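Local coordinates for beta-glucosidase (Saccharopolyspora erythraea D, PDB 5M6G), which probably hydrolyses terminal, non-reducing beta-D-glucosyl residues and releases beta-D-glucose, as a two-domain member of glycosyl hydrolase family 3, at residues W176-C181 with M227-H232; A210-Q215 with I267-G272; G127-H132 with G446-S451. One frame throughout, in Å; residues are numbered along the deposited sequence.

Contact 1 (W176-C181 with M227-H232). With SOR (sorbitol), chain L.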
ATOM      1  N   TRP A 176       7.097  -0.931  11.735  1.00 11.76           N
ATOM      2  CA  TRP A 176       7.325  -0.048  10.596  1.00 10.11           C
ATOM      3  C   TRP A 176       6.599  -0.629   9.398  1.00 12.02           C
ATOM      4  O   TRP A 176       6.879  -1.766   9.006  1.00 12.55           O
ATOM      5  CB  TRP A 176       8.842   0.056  10.352  1.00 10.69           C
ATOM      6  CG  TRP A 176       9.324   0.893   9.199  1.00 11.00           C
ATOM      7  CD1 TRP A 176       8.599   1.745   8.400  1.00 12.35           C
ATOM      8  CD2 TRP A 176      10.675   0.937   8.714  1.00 10.94           C
ATOM      9  NE1 TRP A 176       9.434   2.326   7.453  1.00 11.18           N
ATOM     10  CE2 TRP A 176      10.707   1.836   7.622  1.00 10.54           C
ATOM     11  CE3 TRP A 176      11.866   0.300   9.104  1.00 11.25           C
ATOM     12  CZ2 TRP A 176      11.884   2.120   6.923  1.00 13.11           C
ATOM     13  CZ3 TRP A 176      13.036   0.582   8.409  1.00 11.88           C
ATOM     14  CH2 TRP A 176      13.037   1.487   7.330  1.00 13.04           C
ATOM     15  N   SER A 177       5.645   0.120   8.848  1.00 10.62           N
ATOM     16  CA  SER A 177       4.954  -0.280   7.632  1.00 11.86           C
ATOM     17  C   SER A 177       5.408   0.588   6.471  1.00 11.68           C
ATOM     18  O   SER A 177       5.605   1.796   6.629  1.00 13.05           O
ATOM     19  CB  SER A 177       3.434  -0.171   7.768  1.00 12.91           C
ATOM     20  OG  SER A 177       2.808  -0.530   6.545  1.00 11.22           O
ATOM     21  N   PHE A 178       5.566  -0.035   5.303  1.00 11.46           N
ATOM     22  CA  PHE A 178       5.896   0.685   4.072  1.00 11.22           C
ATOM     23  C   PHE A 178       4.593   1.215   3.470  1.00 11.62           C
ATOM     24  O   PHE A 178       4.109   0.761   2.435  1.00 12.64           O
ATOM     25  CB  PHE A 178       6.654  -0.227   3.116  1.00 12.00           C
ATOM     26  CG  PHE A 178       7.881  -0.885   3.743  1.00 14.22           C
ATOM     27  CD1 PHE A 178       8.781  -0.143   4.493  1.00 12.06           C
ATOM     28  CD2 PHE A 178       8.120  -2.245   3.579  1.00 14.57           C
ATOM     29  CE1 PHE A 178       9.906  -0.749   5.067  1.00 14.04           C
ATOM     30  CE2 PHE A 178       9.232  -2.856   4.142  1.00 15.86           C
ATOM     31  CZ  PHE A 178      10.130  -2.108   4.894  1.00 13.64           C
ATOM     32  N   ALA A 179       4.017   2.188   4.171  1.00 11.73           N
ATOM     33  CA  ALA A 179       2.712   2.756   3.847  1.00 12.91           C
ATOM     34  C   ALA A 179       2.606   4.121   4.520  1.00 11.66           C
ATOM     35  O   ALA A 179       3.133   4.308   5.624  1.00 16.11           O
ATOM     36  CB  ALA A 179       1.572   1.822   4.324  1.00  9.59           C
ATOM     37  N   PRO A 180       1.890   5.068   3.896  1.00 14.07           N
ATOM     38  CA  PRO A 180       1.108   4.942   2.654  1.00 13.14           C
ATOM     39  C   PRO A 180       1.849   5.270   1.355  1.00 15.17           C
ATOM     40  O   PRO A 180       2.772   6.096   1.353  1.00 12.56           O
ATOM     41  CB  PRO A 180      -0.008   5.965   2.861  1.00 15.75           C
ATOM     42  CG  PRO A 180       0.679   7.079   3.609  1.00 14.01           C
ATOM     43  CD  PRO A 180       1.584   6.326   4.603  1.00 13.36           C
ATOM     44  N   CYS A 181       1.440   4.636   0.258  1.00 14.31           N
ATOM     45  CA  CYS A 181       1.771   5.168  -1.063  1.00 14.65           C
ATOM     46  C   CYS A 181       1.078   6.516  -1.227  1.00 16.95           C
ATOM     47  O   CYS A 181      -0.157   6.579  -1.251  1.00 14.09           O
ATOM     48  CB  CYS A 181       1.333   4.216  -2.191  1.00 18.48           C
ATOM     49  SG  CYS A 181       2.166   4.437  -3.853  1.00 19.73           S
ATOM     50  N   MET A 227       5.749   3.088  12.739  1.00 11.48           N
ATOM     51  CA  MET A 227       6.315   4.090  11.846  1.00 11.46           C
ATOM     52  C   MET A 227       5.722   3.940  10.453  1.00 13.60           C
ATOM     53  O   MET A 227       5.571   2.829   9.937  1.00 13.90           O
ATOM     54  CB  MET A 227       7.840   3.986  11.789  1.00  9.94           C
ATOM     55  CG  MET A 227       8.469   5.071  10.921  1.00 13.38           C
ATOM     56  SD  MET A 227      10.246   5.274  11.196  1.00 15.65           S
ATOM     57  CE  MET A 227      10.877   3.757  10.506  1.00 12.22           C
ATOM     58  N   ALA A 228       5.355   5.069   9.859  1.00 12.88           N
ATOM     59  CA  ALA A 228       4.802   5.105   8.513  1.00 11.51           C
ATOM     60  C   ALA A 228       5.888   5.503   7.518  1.00 17.00           C
ATOM     61  O   ALA A 228       6.942   6.043   7.890  1.00 11.76           O
ATOM     62  CB  ALA A 228       3.621   6.078   8.430  1.00 12.08           C
ATOM     63  N   THR A 229       5.617   5.220   6.237  1.00 12.70           N
ATOM     64  CA  THR A 229       6.570   5.458   5.153  1.00 12.24           C
ATOM     65  C   THR A 229       5.846   6.157   4.008  1.00 13.48           C
ATOM     66  O   THR A 229       4.989   5.554   3.358  1.00 12.17           O
ATOM     67  CB  THR A 229       7.179   4.146   4.652  1.00 11.07           C
ATOM     68  OG1 THR A 229       7.614   3.346   5.765  1.00 12.94           O
ATOM     69  CG2 THR A 229       8.358   4.430   3.741  1.00 13.18           C
ATOM     70  N   ALA A 230       6.195   7.408   3.734  1.00 12.14           N
ATOM     71  CA  ALA A 230       5.702   8.046   2.518  1.00  9.62           C
ATOM     72  C   ALA A 230       6.482   7.486   1.332  1.00 12.71           C
ATOM     73  O   ALA A 230       7.715   7.564   1.305  1.00 12.88           O
ATOM     74  CB  ALA A 230       5.831   9.566   2.603  1.00 13.93           C
ATOM     75  N   LYS A 231       5.773   6.903   0.364  1.00 14.30           N
ATOM     76  CA  LYS A 231       6.419   6.299  -0.807  1.00 11.85           C
ATOM     77  C   LYS A 231       5.597   6.550  -2.083  1.00 11.98           C
ATOM     78  O   LYS A 231       4.404   6.839  -1.999  1.00 13.07           O
ATOM     79  CB  LYS A 231       6.614   4.789  -0.594  1.00 10.80           C
ATOM     80  CG  LYS A 231       5.331   3.959  -0.641  1.00 13.93           C
ATOM     81  CD  LYS A 231       5.585   2.501  -0.204  1.00 11.51           C
ATOM     82  CE  LYS A 231       4.366   1.602  -0.539  1.00 14.49           C
ATOM     83  NZ  LYS A 231       4.634   0.167  -0.186  1.00 13.98           N
ATOM     84  N   HIS A 232       6.205   6.446  -3.263  1.00 12.14           N
ATOM     85  CA  HIS A 232       7.644   6.338  -3.460  1.00 10.62           C
ATOM     86  C   HIS A 232       8.167   7.679  -3.990  1.00 11.99           C
ATOM     87  O   HIS A 232       7.661   8.212  -4.982  1.00 16.54           O
ATOM     88  CB  HIS A 232       7.987   5.219  -4.441  1.00 13.00           C
ATOM     89  CG  HIS A 232       7.295   3.922  -4.155  1.00 15.52           C
ATOM     90  ND1 HIS A 232       5.988   3.677  -4.522  1.00 14.72           N
ATOM     91  CD2 HIS A 232       7.733   2.791  -3.549  1.00 17.58           C
ATOM     92  CE1 HIS A 232       5.647   2.456  -4.146  1.00 18.71           C
ATOM     93  NE2 HIS A 232       6.688   1.896  -3.559  1.00 18.92           N
TER
HETATM   94  C1  SOR L 711       7.258  -0.950  -2.388  1.00 25.88           C
HETATM   95  C2  SOR L 711       7.311  -2.101  -1.399  1.00 38.96           C
HETATM   96  C3  SOR L 711       8.346  -3.115  -1.877  1.00 43.25           C
HETATM   97  C4  SOR L 711       8.198  -4.442  -1.138  1.00 31.59           C
HETATM   98  C5  SOR L 711       8.783  -5.627  -1.913  1.00 40.79           C
HETATM   99  C6  SOR L 711       8.268  -6.913  -1.274  1.00 25.74           C
HETATM  100  O1  SOR L 711       6.015  -0.294  -2.319  1.00 22.27           O
HETATM  101  O2  SOR L 711       7.657  -1.614  -0.115  1.00 26.60           O
HETATM  102  O3  SOR L 711       9.624  -2.582  -1.645  1.00 35.74           O
HETATM  103  O4  SOR L 711       8.817  -4.355   0.130  1.00 40.21           O
HETATM  104  O5  SOR L 711       8.437  -5.587  -3.292  1.00 37.75           O
HETATM  105  O6  SOR L 711       8.434  -8.004  -2.154  1.00 35.41           O
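Met-227 folds its methyl group onto the indole of Trp-176. The two side chains run side by side, and the bend at chi3 (69°) turns CE of Met-227 down over the five-membered ring of Trp-176, 3.3 Å from its centroid. SD stands further out above the same face, a Met-aromatic contact with a CH-pi component. The opposite face of the indole meets CE1 of Phe-178, offset toward the rim. At the indole edge, NE1 of Trp-176 gives a bent bond of 2.7 Å to OG1 of Thr-229. OG1 of Thr-229 gives its own proton to O of Ser-177, also at 2.7 Å. Segments 176-181 and 227-232 run in roughly the same direction in this domain of the TIM-barrel clan. Single backbone bridges join them at Trp-176/Met-227 and Cys-181/Lys-231. Lys-231 reaches out with an extended chain. NZ of Lys-231 bonds to the carbonyl O of Phe-178 (2.7 Å) and to O1 of sorbitol (2.6 Å). CG of Lys-231 sits over a face of the His-232 ring, and NE2 of His-232 meets the same sorbitol O1 at 2.6 Å. NZ of Lys-231 is thus held by a backbone carbonyl as well as by the ligand, with a long, weak ion pair to OD1 of Asp-129. This should fix its position in the sorbitol pocket, where O1 is gripped by both Lys-231 and His-232.

Contact 2 (A210-Q215 with I267-G272)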
ATOM      1  N   ALA A 210      -3.443   8.956   6.805  1.00 15.79           N
ATOM      2  CA  ALA A 210      -3.004   7.598   7.122  1.00 13.41           C
ATOM      3  C   ALA A 210      -1.756   7.607   7.996  1.00 16.37           C
ATOM      4  O   ALA A 210      -1.587   6.735   8.862  1.00 14.19           O
ATOM      5  CB  ALA A 210      -2.733   6.817   5.839  1.00 16.15           C
ATOM      6  N   VAL A 211      -0.864   8.579   7.773  1.00 14.27           N
ATOM      7  CA  VAL A 211       0.361   8.681   8.570  1.00 11.33           C
ATOM      8  C   VAL A 211       0.018   8.933  10.030  1.00 12.34           C
ATOM      9  O   VAL A 211       0.590   8.321  10.948  1.00 14.02           O
ATOM     10  CB  VAL A 211       1.264   9.800   8.020  1.00 12.43           C
ATOM     11  CG1 VAL A 211       2.476  10.024   8.951  1.00 12.37           C
ATOM     12  CG2 VAL A 211       1.727   9.473   6.608  1.00 11.03           C
ATOM     13  N   THR A 212      -0.900   9.869  10.264  1.00 15.44           N
ATOM     14  CA  THR A 212      -1.281  10.217  11.626  1.00 14.48           C
ATOM     15  C   THR A 212      -1.939   9.038  12.325  1.00 14.12           C
ATOM     16  O   THR A 212      -1.730   8.825  13.526  1.00 15.33           O
ATOM     17  CB  THR A 212      -2.211  11.427  11.600  1.00 17.95           C
ATOM     18  OG1 THR A 212      -1.567  12.494  10.888  1.00 19.88           O
ATOM     19  CG2 THR A 212      -2.559  11.874  13.011  1.00 15.85           C
ATOM     20  N   GLY A 213      -2.721   8.248  11.588  1.00 16.05           N
ATOM     21  CA  GLY A 213      -3.334   7.072  12.188  1.00 11.93           C
ATOM     22  C   GLY A 213      -2.305   6.019  12.560  1.00 14.09           C
ATOM     23  O   GLY A 213      -2.320   5.480  13.670  1.00 14.49           O
ATOM     24  N   LEU A 214      -1.390   5.723  11.634  1.00 13.31           N
ATOM     25  CA  LEU A 214      -0.372   4.707  11.879  1.00 13.17           C
ATOM     26  C   LEU A 214       0.530   5.102  13.042  1.00 17.20           C
ATOM     27  O   LEU A 214       0.806   4.292  13.935  1.00 14.36           O
ATOM     28  CB  LEU A 214       0.454   4.492  10.606  1.00 14.07           C
ATOM     29  CG  LEU A 214      -0.165   3.672   9.467  1.00 11.95           C
ATOM     30  CD1 LEU A 214       0.569   3.936   8.162  1.00 16.12           C
ATOM     31  CD2 LEU A 214      -0.097   2.189   9.825  1.00 15.56           C
ATOM     32  N   GLN A 215       1.002   6.353  13.044  1.00 13.65           N
ATOM     33  CA  GLN A 215       2.033   6.774  13.986  1.00 13.22           C
ATOM     34  C   GLN A 215       1.473   7.330  15.283  1.00 15.60           C
ATOM     35  O   GLN A 215       2.158   7.284  16.312  1.00 16.55           O
ATOM     36  CB  GLN A 215       2.938   7.838  13.349  1.00 12.57           C
ATOM     37  CG  GLN A 215       3.614   7.367  12.098  1.00  9.44           C
ATOM     38  CD  GLN A 215       4.778   8.249  11.677  1.00 14.72           C
ATOM     39  OE1 GLN A 215       5.661   7.807  10.940  1.00 15.09           O
ATOM     40  NE2 GLN A 215       4.780   9.502  12.130  1.00 16.94           N
ATOM     41  N   ILE A 267       5.288  14.870   5.577  1.00 15.88           N
ATOM     42  CA  ILE A 267       6.347  15.376   6.447  1.00 13.75           C
ATOM     43  C   ILE A 267       5.768  16.283   7.529  1.00 14.62           C
ATOM     44  O   ILE A 267       6.147  16.192   8.701  1.00 17.47           O
ATOM     45  CB  ILE A 267       7.410  16.091   5.596  1.00 13.36           C
ATOM     46  CG1 ILE A 267       8.154  15.064   4.733  1.00 14.19           C
ATOM     47  CG2 ILE A 267       8.375  16.894   6.468  1.00 15.84           C
ATOM     48  CD1 ILE A 267       8.986  15.687   3.616  1.00 16.84           C
ATOM     49  N   ALA A 268       4.828  17.159   7.162  1.00 16.93           N
ATOM     50  CA  ALA A 268       4.178  18.010   8.156  1.00 19.44           C
ATOM     51  C   ALA A 268       3.480  17.192   9.236  1.00 19.30           C
ATOM     52  O   ALA A 268       3.436  17.608  10.401  1.00 19.90           O
ATOM     53  CB  ALA A 268       3.175  18.944   7.475  1.00 21.75           C
ATOM     54  N   ARG A 269       2.931  16.029   8.877  1.00 17.75           N
ATOM     55  CA  ARG A 269       2.313  15.146   9.858  1.00 16.39           C
ATOM     56  C   ARG A 269       3.326  14.345  10.657  1.00 18.09           C
ATOM     57  O   ARG A 269       2.926  13.608  11.568  1.00 17.09           O
ATOM     58  CB  ARG A 269       1.335  14.190   9.173  1.00 15.75           C
ATOM     59  CG  ARG A 269       0.078  14.865   8.697  1.00 20.32           C
ATOM     60  CD  ARG A 269      -0.805  13.886   7.940  1.00 19.63           C
ATOM     61  NE  ARG A 269      -2.009  14.531   7.434  1.00 24.20           N
ATOM     62  CZ  ARG A 269      -3.113  14.701   8.154  1.00 21.51           C
ATOM     63  NH1 ARG A 269      -3.156  14.272   9.410  1.00 20.10           N
ATOM     64  NH2 ARG A 269      -4.166  15.295   7.620  1.00 24.68           N
ATOM     65  N   GLY A 270       4.613  14.467  10.348  1.00 19.63           N
ATOM     66  CA  GLY A 270       5.637  13.788  11.114  1.00 14.87           C
ATOM     67  C   GLY A 270       6.016  12.415  10.617  1.00 11.73           C
ATOM     68  O   GLY A 270       6.531  11.620  11.404  1.00 10.99           O
ATOM     69  N   VAL A 271       5.788  12.114   9.334  1.00 15.04           N
ATOM     70  CA  VAL A 271       6.090  10.785   8.806  1.00 15.04           C
ATOM     71  C   VAL A 271       7.527  10.418   9.154  1.00 12.01           C
ATOM     72  O   VAL A 271       8.447  11.228   9.003  1.00 13.54           O
ATOM     73  CB  VAL A 271       5.821  10.739   7.287  1.00 14.51           C
ATOM     74  CG1 VAL A 271       6.864  11.557   6.490  1.00 11.31           C
ATOM     75  CG2 VAL A 271       5.759   9.303   6.807  1.00 11.01           C
ATOM     76  N   GLY A 272       7.721   9.201   9.666  1.00  9.59           N
ATOM     77  CA  GLY A 272       9.038   8.831  10.166  1.00 12.15           C
ATOM     78  C   GLY A 272      10.014   8.424   9.088  1.00 14.26           C
ATOM     79  O   GLY A 272      11.235   8.568   9.262  1.00 13.81           O
TER
HETATM   80  O   HOH W   1       0.432  13.604  12.540  1.00 21.32           O
HETATM   81  O   HOH W   2       3.177  11.451  13.421  1.00 20.67           O
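Gln-215 reaches from the last turn of its helix to the chain that follows helix 261-268. CG leaves CB on the side away from the carbonyl carbon (chi1 -59°), and from there the chain runs out extended and brings the amide against the backbone of Gly-270 to Gly-272. CD carries the two polar ends between Gly-270 O and Gly-272 N. NE2 of Gln-215 gives a fairly straight bond of 2.8 Å to Gly-270 O. It leaves in the amide plane but arrives well above the plane of the acceptor carbonyl. OE1 of Gln-215 takes the N-H of Gly-272 at 2.8 Å, on a lone pair in its own carbonyl plane. OE1 also accepts the N-H of Ala-228, and NE2 also gives a bond to a water that lies close to Arg-269 O. Two bonds at each end hold the amide flat and fix its rotation. One turn back, CG1 of Val-211 packs on CB of Val-271 at 3.8 Å. At the outer side, NH1 of Arg-269 bonds to OG1 of Thr-212 (2.8 Å), which lies at the edge of the guanidinium. A second water joins that OG1 to Arg-269 O. Gly-270, with positive phi, closes helix 261-268 in a Schellman motif. The contact therefore ties helix 209-215 to the turn between helix 261-268 and strand 273-276, while helix 155-170 packs against Ala-210, Thr-212 and Leu-214.

Contact 3 (G127-H132 with G446-S451). With SOR (sorbitol), chain L.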
ATOM      1  N   GLY A 127      10.495  -4.043   9.321  1.00 11.03           N
ATOM      2  CA  GLY A 127       9.572  -3.421   8.381  1.00  8.41           C
ATOM      3  C   GLY A 127       8.746  -4.414   7.584  1.00 13.68           C
ATOM      4  O   GLY A 127       9.143  -5.571   7.423  1.00 13.81           O
ATOM      5  N   VAL A 128       7.590  -3.980   7.082  1.00  9.80           N
ATOM      6  CA  VAL A 128       6.694  -4.860   6.346  1.00  9.20           C
ATOM      7  C   VAL A 128       5.796  -3.982   5.488  1.00 11.94           C
ATOM      8  O   VAL A 128       5.570  -2.813   5.801  1.00 10.93           O
ATOM      9  CB  VAL A 128       5.863  -5.736   7.320  1.00 10.48           C
ATOM     10  CG1 VAL A 128       4.806  -4.903   8.037  1.00 10.43           C
ATOM     11  CG2 VAL A 128       5.212  -6.890   6.589  1.00 13.61           C
ATOM     12  N   ASP A 129       5.253  -4.554   4.416  1.00 11.01           N
ATOM     13  CA  ASP A 129       4.185  -3.887   3.663  1.00 12.79           C
ATOM     14  C   ASP A 129       2.858  -4.175   4.355  1.00 12.75           C
ATOM     15  O   ASP A 129       2.261  -5.236   4.164  1.00 12.58           O
ATOM     16  CB  ASP A 129       4.142  -4.352   2.212  1.00 12.54           C
ATOM     17  CG  ASP A 129       5.392  -3.983   1.442  1.00 17.56           C
ATOM     18  OD1 ASP A 129       5.522  -2.804   1.035  1.00 17.21           O
ATOM     19  OD2 ASP A 129       6.237  -4.880   1.239  1.00 17.41           O
ATOM     20  N   ALA A 130       2.410  -3.248   5.194  1.00 10.93           N
ATOM     21  CA  ALA A 130       1.049  -3.269   5.717  1.00 13.34           C
ATOM     22  C   ALA A 130       0.331  -2.118   5.023  1.00 11.76           C
ATOM     23  O   ALA A 130       0.180  -1.032   5.583  1.00 12.42           O
ATOM     24  CB  ALA A 130       1.014  -3.146   7.250  1.00 10.35           C
ATOM     25  N   VAL A 131      -0.103  -2.367   3.777  1.00 11.03           N
ATOM     26  CA  VAL A 131      -0.593  -1.305   2.893  1.00 12.12           C
ATOM     27  C   VAL A 131      -2.119  -1.265   2.753  1.00 15.29           C
ATOM     28  O   VAL A 131      -2.648  -0.299   2.177  1.00 14.54           O
ATOM     29  CB  VAL A 131       0.054  -1.412   1.495  1.00 13.81           C
ATOM     30  CG1 VAL A 131       1.550  -1.230   1.604  1.00 13.30           C
ATOM     31  CG2 VAL A 131      -0.270  -2.759   0.857  1.00 14.89           C
ATOM     32  N   HIS A 132      -2.842  -2.285   3.228  1.00 14.15           N
ATOM     33  CA  HIS A 132      -4.296  -2.166   3.361  1.00 14.41           C
ATOM     34  C   HIS A 132      -4.694  -3.124   4.487  1.00 17.88           C
ATOM     35  O   HIS A 132      -5.397  -4.119   4.313  1.00 12.29           O
ATOM     36  CB  HIS A 132      -5.070  -2.409   2.058  1.00 12.25           C
ATOM     37  CG  HIS A 132      -4.874  -3.762   1.429  1.00 14.88           C
ATOM     38  ND1 HIS A 132      -5.891  -4.416   0.760  1.00 12.83           N
ATOM     39  CD2 HIS A 132      -3.784  -4.557   1.319  1.00 13.24           C
ATOM     40  CE1 HIS A 132      -5.434  -5.553   0.265  1.00  9.28           C
ATOM     41  NE2 HIS A 132      -4.160  -5.668   0.603  1.00 12.58           N
ATOM     42  N   GLY A 446      -7.415  -8.190  -4.194  1.00 10.81           N
ATOM     43  CA  GLY A 446      -6.376  -7.728  -5.106  1.00  8.63           C
ATOM     44  C   GLY A 446      -4.974  -7.959  -4.541  1.00 10.63           C
ATOM     45  O   GLY A 446      -4.758  -8.745  -3.610  1.00 13.48           O
ATOM     46  N   GLY A 447      -4.016  -7.242  -5.123  1.00 10.53           N
ATOM     47  CA  GLY A 447      -2.614  -7.445  -4.802  1.00 14.15           C
ATOM     48  C   GLY A 447      -2.295  -7.170  -3.347  1.00 12.16           C
ATOM     49  O   GLY A 447      -3.068  -6.571  -2.598  1.00 12.02           O
ATOM     50  N   TRP A 448      -1.107  -7.630  -2.941  1.00 10.03           N
ATOM     51  CA  TRP A 448      -0.614  -7.413  -1.583  1.00  9.44           C
ATOM     52  C   TRP A 448      -1.598  -7.971  -0.556  1.00 13.73           C
ATOM     53  O   TRP A 448      -2.005  -7.292   0.385  1.00 12.16           O
ATOM     54  CB  TRP A 448      -0.357  -5.926  -1.324  1.00 11.27           C
ATOM     55  CG  TRP A 448       0.732  -5.306  -2.158  1.00 14.63           C
ATOM     56  CD1 TRP A 448       0.574  -4.483  -3.240  1.00 13.89           C
ATOM     57  CD2 TRP A 448       2.143  -5.430  -1.953  1.00 12.32           C
ATOM     58  NE1 TRP A 448       1.803  -4.103  -3.732  1.00 14.66           N
ATOM     59  CE2 TRP A 448       2.783  -4.668  -2.957  1.00 15.84           C
ATOM     60  CE3 TRP A 448       2.931  -6.119  -1.022  1.00 16.46           C
ATOM     61  CZ2 TRP A 448       4.176  -4.576  -3.056  1.00 16.66           C
ATOM     62  CZ3 TRP A 448       4.315  -6.022  -1.119  1.00 21.55           C
ATOM     63  CH2 TRP A 448       4.920  -5.257  -2.130  1.00 20.18           C
ATOM     64  N   THR A 449      -2.034  -9.204  -0.775  1.00 12.10           N
ATOM     65  CA  THR A 449      -2.959  -9.847   0.151  1.00 11.35           C
ATOM     66  C   THR A 449      -2.445 -11.262   0.368  1.00 13.22           C
ATOM     67  O   THR A 449      -2.525 -12.094  -0.540  1.00 12.47           O
ATOM     68  CB  THR A 449      -4.392  -9.836  -0.379  1.00 13.04           C
ATOM     69  OG1 THR A 449      -4.763  -8.494  -0.754  1.00 12.87           O
ATOM     70  CG2 THR A 449      -5.347 -10.337   0.702  1.00 13.34           C
ATOM     71  N   ILE A 450      -1.899 -11.508   1.563  1.00 12.65           N
ATOM     72  CA  ILE A 450      -1.146 -12.708   1.920  1.00 13.49           C
ATOM     73  C   ILE A 450       0.120 -12.808   1.087  1.00 16.80           C
ATOM     74  O   ILE A 450       1.224 -12.635   1.612  1.00 17.34           O
ATOM     75  CB  ILE A 450      -1.974 -13.997   1.783  1.00 15.32           C
ATOM     76  CG1 ILE A 450      -3.295 -13.857   2.529  1.00 13.53           C
ATOM     77  CG2 ILE A 450      -1.161 -15.165   2.342  1.00 13.41           C
ATOM     78  CD1 ILE A 450      -3.136 -13.453   3.968  1.00 12.13           C
ATOM     79  N   SER A 451      -0.025 -13.107  -0.203  1.00 14.03           N
ATOM     80  CA  SER A 451       1.098 -13.112  -1.130  1.00 15.64           C
ATOM     81  C   SER A 451       1.357 -11.708  -1.676  1.00 15.17           C
ATOM     82  O   SER A 451       0.606 -10.766  -1.426  1.00 14.02           O
ATOM     83  CB  SER A 451       0.834 -14.067  -2.290  1.00 15.48           C
ATOM     84  OG  SER A 451      -0.210 -13.561  -3.097  1.00 14.38           O
TER
HETATM   85  C1  SOR L 711       7.258  -0.950  -2.388  1.00 25.88           C
HETATM   86  C2  SOR L 711       7.311  -2.101  -1.399  1.00 38.96           C
HETATM   87  C3  SOR L 711       8.346  -3.115  -1.877  1.00 43.25           C
HETATM   88  C4  SOR L 711       8.198  -4.442  -1.138  1.00 31.59           C
HETATM   89  C5  SOR L 711       8.783  -5.627  -1.913  1.00 40.79           C
HETATM   90  C6  SOR L 711       8.268  -6.913  -1.274  1.00 25.74           C
HETATM   91  O1  SOR L 711       6.015  -0.294  -2.319  1.00 22.27           O
HETATM   92  O2  SOR L 711       7.657  -1.614  -0.115  1.00 26.60           O
HETATM   93  O3  SOR L 711       9.624  -2.582  -1.645  1.00 35.74           O
HETATM   94  O4  SOR L 711       8.817  -4.355   0.130  1.00 40.21           O
HETATM   95  O5  SOR L 711       8.437  -5.587  -3.292  1.00 37.75           O
HETATM   96  O6  SOR L 711       8.434  -8.004  -2.154  1.00 35.41           O
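The indole of Trp-448 meets Asp-129 and Val-131 obliquely and has sorbitol at its edge. C5 of sorbitol lies in the ring plane there, and CH2 of Trp-448 comes to 3.5 Å from sorbitol C4. The carboxylate of Asp-129 is turned 45° against the indole plane, with OD2 of Asp-129 at 3.2 Å from CZ3 of Trp-448. CG2 of Val-131 rests on CB of Trp-448 at 3.8 Å. The other flat group, the imidazole of His-132, stacks one face on the ring of His-145. At its edge lie the Trp-448 carbonyl and OG1 of Thr-449. NE2 of His-132 gives its proton to the O of Trp-448 at 2.7 Å (N-H...O 153°). The acceptor lies in the imidazole plane, but the donor stands well above the carbonyl plane. With chi1 at 60° the ring is tucked in over its own backbone, and NE2 comes to lie by the Trp-448 carbonyl. ND1 of His-132 is bonded to Tyr-143 O, so both ring nitrogens are engaged. NE1 of Trp-448 is hydrogen-bonded to OE2 of Glu-195. Asp-129 takes two hydroxyls of sorbitol: O2 gives to OD1 at 2.7 Å and O4 gives to OD2 at 2.9 Å. OD1 also has Lys-231 as a long, weak ion-pair partner. The carboxylate thus holds the ligand from the N-terminal domain, and the edge of Trp-448, from the C-terminal domain, lies against its carbon chain. The contact supplies two walls of the sorbitol pocket where the domains meet, consistent with the active-site position in family 3 glucosidases.

Contacts 1 and 2 lie wholly within the N-terminal domain, related to the TIM barrel; contact 3 joins that domain to the C-terminal one. Along the chain, the segments of contacts 1 and 2 alternate, and both contacts are nested inside the long loop closed by contact 3. Centres lie about 9 Å (1 and 2), 12 Å (1 and 3) and 19 Å (2 and 3) apart. Contact 1 touches both others directly, while 2 and 3 do not touch. Its strand 176-177 neighbours strand 125-128 of contact 3 in one parallel sheet, and its strand 229-233 follows helix 209-215 of contact 2. Contact 1 thus stands between the helical layer and the sorbitol pocket it shares with contact 3.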